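Local coordinates for protein ribonuclease VapC (Haemophilus influenzae, PDB 6NKL) that probably acts as the toxic ribonuclease of a toxin-antitoxin pair, a magnesium-dependent PIN-domain enzyme that cleaves RNA, at residues 1-10 with 32-43. Sequence-based numbering, arbitrary orientation.
Sequences MIYMLDTNII and DRLVMSFITYAE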
loop_
_atom_site.group_PDB
_atom_site.type_symbol
_atom_site.label_atom_id
_atom_site.label_comp_id
_atom_site.label_asym_id
_atom_site.label_seq_id
_atom_site.Cartn_x
_atom_site.Cartn_y
_atom_site.Cartn_z
ATOM N N MET B 1 -2.928 19.383 -14.160
ATOM C CA MET B 1 -2.307 19.073 -12.858
ATOM C C MET B 1 -3.137 18.010 -12.181
ATOM O O MET B 1 -4.356 18.018 -12.279
ATOM C CB MET B 1 -2.223 20.319 -11.995
ATOM C CG MET B 1 -1.309 20.194 -10.780
ATOM S SD MET B 1 -0.936 21.791 -10.029
ATOM C CE MET B 1 0.731 21.984 -10.645
ATOM N N ILE B 2 -2.473 17.085 -11.502
ATOM C CA ILE B 2 -3.149 16.016 -10.785
ATOM C C ILE B 2 -3.116 16.351 -9.309
ATOM O O ILE B 2 -2.038 16.443 -8.711
ATOM C CB ILE B 2 -2.505 14.655 -11.047
ATOM C CG1 ILE B 2 -2.636 14.266 -12.522
ATOM C CG2 ILE B 2 -3.168 13.623 -10.132
ATOM C CD1 ILE B 2 -1.797 13.062 -12.876
ATOM N N TYR B 3 -4.298 16.563 -8.749
ATOM C CA TYR B 3 -4.516 16.808 -7.332
ATOM C C TYR B 3 -5.081 15.543 -6.675
ATOM O O TYR B 3 -6.207 15.115 -6.986
ATOM C CB TYR B 3 -5.492 17.977 -7.170
ATOM C CG TYR B 3 -4.935 19.350 -7.564
ATOM C CD1 TYR B 3 -4.090 20.039 -6.707
ATOM C CD2 TYR B 3 -5.279 19.962 -8.770
ATOM C CE1 TYR B 3 -3.580 21.280 -7.046
ATOM C CE2 TYR B 3 -4.764 21.227 -9.110
ATOM C CZ TYR B 3 -3.928 21.873 -8.233
ATOM O OH TYR B 3 -3.382 23.103 -8.524
ATOM N N MET B 4 -4.333 14.976 -5.732
ATOM C CA MET B 4 -4.719 13.744 -5.035
ATOM C C MET B 4 -5.193 14.109 -3.629
ATOM O O MET B 4 -4.411 14.574 -2.801
ATOM C CB MET B 4 -3.553 12.753 -4.981
ATOM C CG MET B 4 -3.827 11.459 -4.169
ATOM S SD MET B 4 -2.510 10.226 -4.286
ATOM C CE MET B 4 -2.803 9.575 -5.948
ATOM N N LEU B 5 -6.466 13.888 -3.363
ATOM C CA LEU B 5 -7.030 14.173 -2.055
ATOM C C LEU B 5 -6.721 13.009 -1.128
ATOM O O LEU B 5 -7.099 11.862 -1.416
ATOM C CB LEU B 5 -8.537 14.373 -2.131
ATOM C CG LEU B 5 -9.120 15.254 -3.223
ATOM C CD1 LEU B 5 -10.583 15.423 -2.875
ATOM C CD2 LEU B 5 -8.414 16.553 -3.282
ATOM N N ASP B 6 -6.068 13.306 -0.018
ATOM C CA ASP B 6 -5.721 12.268 0.932
ATOM C C ASP B 6 -6.944 11.942 1.801
ATOM O O ASP B 6 -8.003 12.560 1.702
ATOM C CB ASP B 6 -4.498 12.698 1.738
ATOM C CG ASP B 6 -4.840 13.475 3.007
ATOM O OD1 ASP B 6 -5.931 14.102 3.081
ATOM O OD2 ASP B 6 -3.971 13.468 3.939
ATOM N N THR B 7 -6.788 10.968 2.684
ATOM C CA THR B 7 -7.913 10.510 3.498
ATOM C C THR B 7 -8.380 11.580 4.480
ATOM O O THR B 7 -9.577 11.695 4.743
ATOM C CB THR B 7 -7.496 9.248 4.247
ATOM O OG1 THR B 7 -6.952 8.304 3.314
ATOM C CG2 THR B 7 -8.672 8.645 5.000
ATOM N N ASN B 8 -7.452 12.361 5.047
ATOM C CA ASN B 8 -7.827 13.361 6.053
ATOM C C ASN B 8 -8.680 14.474 5.464
ATOM O O ASN B 8 -9.618 14.937 6.114
ATOM C CB ASN B 8 -6.592 13.986 6.712
ATOM C CG ASN B 8 -5.856 13.022 7.621
ATOM O OD1 ASN B 8 -4.648 13.096 7.759
ATOM N ND2 ASN B 8 -6.581 12.109 8.235
ATOM N N ILE B 9 -8.367 14.934 4.248
ATOM C CA ILE B 9 -9.147 16.022 3.667
ATOM C C ILE B 9 -10.536 15.537 3.296
ATOM O O ILE B 9 -11.505 16.299 3.367
ATOM C CB ILE B 9 -8.421 16.638 2.454
ATOM C CG1 ILE B 9 -9.062 17.957 2.050
ATOM C CG2 ILE B 9 -8.535 15.781 1.238
ATOM C CD1 ILE B 9 -8.905 19.001 3.052
ATOM N N ILE B 10 -10.671 14.273 2.894
ATOM C CA ILE B 10 -11.996 13.733 2.601
ATOM C C ILE B 10 -12.851 13.645 3.864
ATOM O O ILE B 10 -14.045 13.952 3.840
ATOM C CB ILE B 10 -11.854 12.367 1.929
ATOM C CG1 ILE B 10 -11.188 12.586 0.569
ATOM C CG2 ILE B 10 -13.203 11.668 1.850
ATOM C CD1 ILE B 10 -11.092 11.373 -0.260
ATOM N N ASP B 32 -7.219 20.129 -15.230
ATOM C CA ASP B 32 -6.817 19.700 -13.897
ATOM C C ASP B 32 -7.712 18.546 -13.462
ATOM O O ASP B 32 -8.852 18.426 -13.918
ATOM C CB ASP B 32 -6.893 20.859 -12.893
ATOM C CG ASP B 32 -5.681 21.817 -12.976
ATOM O OD1 ASP B 32 -4.679 21.508 -13.656
ATOM O OD2 ASP B 32 -5.719 22.894 -12.333
ATOM N N ARG B 33 -7.173 17.658 -12.618
ATOM C CA ARG B 33 -7.896 16.445 -12.248
ATOM C C ARG B 33 -7.795 16.164 -10.750
ATOM O O ARG B 33 -6.736 16.339 -10.139
ATOM C CB ARG B 33 -7.370 15.243 -13.027
ATOM C CG ARG B 33 -8.283 14.054 -12.925
ATOM C CD ARG B 33 -7.795 12.927 -13.803
ATOM N NE ARG B 33 -8.586 11.722 -13.597
ATOM C CZ ARG B 33 -8.153 10.504 -13.885
ATOM N NH1 ARG B 33 -6.950 10.332 -14.399
ATOM N NH2 ARG B 33 -8.923 9.458 -13.647
ATOM N N LEU B 34 -8.914 15.743 -10.172
ATOM C CA LEU B 34 -8.993 15.313 -8.788
ATOM C C LEU B 34 -9.081 13.797 -8.731
ATOM O O LEU B 34 -9.924 13.186 -9.399
ATOM C CB LEU B 34 -10.209 15.927 -8.090
ATOM C CG LEU B 34 -10.326 17.451 -8.025
ATOM C CD1 LEU B 34 -11.597 17.827 -7.257
ATOM C CD2 LEU B 34 -9.123 18.071 -7.387
ATOM N N VAL B 35 -8.240 13.195 -7.903
ATOM C CA VAL B 35 -8.175 11.750 -7.758
ATOM C C VAL B 35 -7.941 11.436 -6.291
ATOM O O VAL B 35 -7.612 12.314 -5.493
ATOM C CB VAL B 35 -7.032 11.113 -8.591
ATOM C CG1 VAL B 35 -7.315 11.299 -10.050
ATOM C CG2 VAL B 35 -5.689 11.704 -8.167
ATOM N N MET B 36 -8.009 10.139 -5.976
ATOM C CA MET B 36 -7.651 9.625 -4.668
ATOM C C MET B 36 -6.836 8.371 -4.875
ATOM O O MET B 36 -6.971 7.698 -5.894
ATOM C CB MET B 36 -8.886 9.313 -3.803
ATOM C CG MET B 36 -9.667 8.130 -4.236
ATOM S SD MET B 36 -11.008 7.781 -3.085
ATOM C CE MET B 36 -12.126 9.090 -3.460
ATOM N N SER B 37 -5.963 8.082 -3.920
ATOM C CA SER B 37 -5.207 6.839 -3.974
ATOM C C SER B 37 -6.126 5.670 -3.627
ATOM O O SER B 37 -7.132 5.822 -2.909
ATOM C CB SER B 37 -3.998 6.911 -3.027
ATOM O OG SER B 37 -3.366 5.652 -2.837
ATOM N N PHE B 38 -5.798 4.502 -4.190
ATOM C CA PHE B 38 -6.433 3.248 -3.779
ATOM C C PHE B 38 -6.368 3.037 -2.275
ATOM O O PHE B 38 -7.250 2.389 -1.703
ATOM C CB PHE B 38 -5.783 2.054 -4.479
ATOM C CG PHE B 38 -4.449 1.668 -3.911
ATOM C CD1 PHE B 38 -3.313 2.386 -4.232
ATOM C CD2 PHE B 38 -4.336 0.575 -3.070
ATOM C CE1 PHE B 38 -2.086 2.047 -3.703
ATOM C CE2 PHE B 38 -3.111 0.219 -2.552
ATOM C CZ PHE B 38 -1.986 0.951 -2.859
ATOM N N ILE B 39 -5.330 3.562 -1.616
ATOM C CA ILE B 39 -5.251 3.478 -0.165
ATOM C C ILE B 39 -6.484 4.094 0.444
ATOM O O ILE B 39 -7.169 3.483 1.271
ATOM C CB ILE B 39 -3.988 4.187 0.360
ATOM C CG1 ILE B 39 -2.732 3.498 -0.202
ATOM C CG2 ILE B 39 -4.029 4.248 1.875
ATOM C CD1 ILE B 39 -2.388 2.154 0.432
ATOM N N THR B 40 -6.777 5.324 0.035
ATOM C CA THR B 40 -7.885 6.075 0.597
ATOM C C THR B 40 -9.205 5.384 0.278
ATOM O O THR B 40 -10.103 5.308 1.121
ATOM C CB THR B 40 -7.859 7.518 0.061
ATOM O OG1 THR B 40 -6.682 8.209 0.533
ATOM C CG2 THR B 40 -9.120 8.308 0.507
ATOM N N TYR B 41 -9.327 4.845 -0.930
ATOM C CA TYR B 41 -10.554 4.149 -1.299
ATOM C C TYR B 41 -10.764 2.934 -0.400
ATOM O O TYR B 41 -11.884 2.631 0.011
ATOM C CB TYR B 41 -10.459 3.758 -2.775
ATOM C CG TYR B 41 -11.599 2.967 -3.360
ATOM C CD1 TYR B 41 -12.888 3.436 -3.286
ATOM C CD2 TYR B 41 -11.363 1.772 -4.061
ATOM C CE1 TYR B 41 -13.927 2.758 -3.857
ATOM C CE2 TYR B 41 -12.406 1.058 -4.621
ATOM C CZ TYR B 41 -13.696 1.577 -4.528
ATOM O OH TYR B 41 -14.769 0.926 -5.076
ATOM N N ALA B 42 -9.692 2.234 -0.077
ATOM C CA ALA B 42 -9.796 1.097 0.830
ATOM C C ALA B 42 -10.254 1.555 2.214
ATOM O O ALA B 42 -11.071 0.887 2.859
ATOM C CB ALA B 42 -8.445 0.363 0.878
ATOM N N GLU B 43 -9.760 2.701 2.685
ATOM C CA GLU B 43 -10.229 3.211 3.979
ATOM C C GLU B 43 -11.703 3.590 3.905
ATOM O O GLU B 43 -12.474 3.325 4.844
ATOM C CB GLU B 43 -9.380 4.409 4.435
ATOM C CG GLU B 43 -7.906 4.043 4.740
ATOM C CD GLU B 43 -7.114 5.195 5.340
ATOM O OE1 GLU B 43 -6.388 5.880 4.587
ATOM O OE2 GLU B 43 -7.262 5.434 6.557
HETATM O O HOH W 1 -5.666 9.442 -1.623
#
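V35, on strand 33-37, is bonded to Y3 and L5 of the parallel strand 2-5: V35 N donates to Y3 O at 2.9 Å, and L5 N donates to V35 O. Two further bonds, R33 N to M1 O and Y3 N to R33 O, complete the ladder, which pairs I2 with R33, Y3 with L34 and M4 with V35. On the sheet face carrying I2, M4 and V35, methyl CG2 of V35 packs 3.7 Å from CG2 of I2 and also meets CB of M4. On the other face CB of Y3 rests 3.6 Å from CD2 of L34, while the Y3 ring presents its edge to OD2 of D32, ring and carboxylate planes 80° apart. That OD2 also accepts from L29 N; the other oxygen, OD1, forms a salt bridge of 2.8 Å with M1 N, which ties the chain's N-terminal amine to the residue just before strand 33-37.

Beyond the strands, T7 on helix 7-15 meets T40 and E43 on helix 38-49. With chi1 at -52°, OG1 of T7 stands beside its own backbone N and reaches both partners: it lies 2.8 Å from OG1 of T40 and donates to OE1 of E43, approaching from above the carboxylate plane. The same OE1 is salt-bridged to a basic side chain on a chain of a different protein. One water donates to L5 O, accepts from S37 N and hydrogen-bonds to OG1 of T40. On the apolar side of T40, CD1 of I10 meets CG2 of T40 tip to tip at 3.7 Å.

D6 N-caps helix 7-15 through OD1 and is a predicted magnesium ligand close to D99, an acidic residue just past the C-terminal end of strand 2-5, consistent with the metal site of PIN-domain nucleases.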